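Local coordinates for protein poly-beta-hydroxybuterate polymerase (PDB 5T6O) that is a class I polyhydroxybutyrate synthase, here its catalytic domain, that builds the polyester without a template, probably by acyl transfer from hydroxybutyryl-CoA, at residues 76-80 / 81-85. The protein carries 1 engineered substitution. Sequence-based numbering, arbitrary orientation.
Sequences SWRNP and DASMA
Arg78 reaches forward along the chain to Asp81 and closes a salt bridge, NH2 to OD2 at 3.0 Å. Its CG stands anti to the backbone N (chi1 179°) and the chain then bends at chi2, which brings the guanidinium alongside the turn; the guanidinium and carboxylate planes stand 81° apart, and the bridge is a one-nitrogen contact rather than a two-pronged one. The second terminal nitrogen, NH1, bridges to Glu21, and the arginine thus sits between two acids that would be expected to favour its positive charge. The other carboxylate oxygen, Asp81 OD1, is turned to Ser83 and takes a weak bond from Ser83 N (3.0 Å); the hydroxyl's very close approach to OD1 is doubtful as modelled. Met84 N bonds back to Asp81 O at 2.9 Å, completing a short 3-10 turn. All this happens where strand 72-77 of the alpha/beta hydrolase sheet gives way to the loop leading to helix 89-108. Met84 makes the non-polar and sulfur contacts. Its SD comes within 3.4 Å of Arg78 NH1, oblique to the guanidinium. The apolar pair is Met84 CB against Pro80 CB at 3.8 Å. Tyr92 of helix 89-108 touches both Pro80 and Met84.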
loop_
_atom_site.group_PDB
_atom_site.type_symbol
_atom_site.label_atom_id
_atom_site.label_comp_id
_atom_site.label_asym_id
_atom_site.label_seq_id
_atom_site.Cartn_x
_atom_site.Cartn_y
_atom_site.Cartn_z
ATOM N N SER A 76 15.988 10.178 -33.048
ATOM C CA SER A 76 17.183 10.065 -32.216
ATOM C C SER A 76 17.529 11.459 -31.706
ATOM O O SER A 76 17.987 12.309 -32.475
ATOM C CB SER A 76 18.347 9.461 -33.002
ATOM O OG SER A 76 19.519 9.440 -32.217
ATOM N N TRP A 77 17.315 11.689 -30.411
ATOM C CA TRP A 77 17.421 13.035 -29.859
ATOM C C TRP A 77 18.869 13.491 -29.778
ATOM O O TRP A 77 19.772 12.711 -29.455
ATOM C CB TRP A 77 16.826 13.079 -28.455
ATOM C CG TRP A 77 15.366 12.751 -28.391
ATOM C CD1 TRP A 77 14.795 11.540 -28.134
ATOM C CD2 TRP A 77 14.302 13.674 -28.560
ATOM N NE1 TRP A 77 13.423 11.656 -28.135
ATOM C CE2 TRP A 77 13.096 12.962 -28.392
ATOM C CE3 TRP A 77 14.252 15.045 -28.836
ATOM C CZ2 TRP A 77 11.847 13.575 -28.496
ATOM C CZ3 TRP A 77 13.008 15.656 -28.928
ATOM C CH2 TRP A 77 11.828 14.922 -28.767
ATOM N N ARG A 78 19.076 14.774 -30.045
ATOM C CA ARG A 78 20.340 15.409 -29.700
ATOM C C ARG A 78 20.575 15.287 -28.198
ATOM O O ARG A 78 19.631 15.327 -27.407
ATOM C CB ARG A 78 20.300 16.883 -30.110
ATOM C CG ARG A 78 21.560 17.673 -29.787
ATOM C CD ARG A 78 22.430 17.788 -30.999
ATOM N NE ARG A 78 23.580 18.647 -30.736
ATOM C CZ ARG A 78 23.580 19.972 -30.888
ATOM N NH1 ARG A 78 22.482 20.599 -31.297
ATOM N NH2 ARG A 78 24.685 20.672 -30.630
ATOM N N ASN A 79 21.831 15.093 -27.805
ATOM C CA ASN A 79 22.181 15.192 -26.392
ATOM C C ASN A 79 22.613 16.637 -26.164
ATOM O O ASN A 79 23.719 17.009 -26.556
ATOM C CB ASN A 79 23.290 14.199 -26.031
ATOM C CG ASN A 79 23.314 13.872 -24.551
ATOM O OD1 ASN A 79 22.598 14.496 -23.774
ATOM N ND2 ASN A 79 24.137 12.894 -24.154
ATOM N N PRO A 80 21.766 17.487 -25.579
ATOM C CA PRO A 80 22.000 18.935 -25.667
ATOM C C PRO A 80 23.291 19.370 -24.989
ATOM O O PRO A 80 23.693 18.831 -23.956
ATOM C CB PRO A 80 20.773 19.543 -24.973
ATOM C CG PRO A 80 20.169 18.447 -24.217
ATOM C CD PRO A 80 20.483 17.178 -24.932
ATOM N N ASP A 81 23.943 20.348 -25.607
ATOM C CA ASP A 81 25.121 21.015 -25.087
ATOM C C ASP A 81 24.739 22.423 -24.648
ATOM O O ASP A 81 23.557 22.780 -24.602
ATOM C CB ASP A 81 26.234 21.039 -26.141
ATOM C CG ASP A 81 25.818 21.748 -27.425
ATOM O OD1 ASP A 81 24.812 22.489 -27.433
ATOM O OD2 ASP A 81 26.510 21.568 -28.444
ATOM N N ALA A 82 25.760 23.243 -24.380
ATOM C CA ALA A 82 25.528 24.577 -23.834
ATOM C C ALA A 82 24.653 25.424 -24.745
ATOM O O ALA A 82 23.879 26.261 -24.262
ATOM C CB ALA A 82 26.866 25.270 -23.587
ATOM N N SER A 83 24.741 25.212 -26.062
ATOM C CA SER A 83 23.966 26.019 -26.997
ATOM C C SER A 83 22.472 25.812 -26.823
ATOM O O SER A 83 21.685 26.671 -27.237
ATOM C CB SER A 83 24.366 25.691 -28.441
ATOM O OG SER A 83 24.028 24.351 -28.775
ATOM N N MET A 84 22.062 24.697 -26.217
ATOM C CA MET A 84 20.656 24.385 -26.033
ATOM C C MET A 84 20.206 24.525 -24.583
ATOM O O MET A 84 19.102 24.093 -24.247
ATOM C CB MET A 84 20.376 22.975 -26.553
ATOM C CG MET A 84 20.684 22.842 -28.045
ATOM S SD MET A 84 20.524 21.135 -28.584
ATOM C CE MET A 84 18.760 20.863 -28.407
ATOM N N ALA A 85 21.019 25.143 -23.728
ATOM C CA ALA A 85 20.684 25.252 -22.307
ATOM C C ALA A 85 19.400 26.039 -22.050
ATOM O O ALA A 85 18.862 25.970 -20.938
ATOM C CB ALA A 85 21.849 25.898 -21.556
#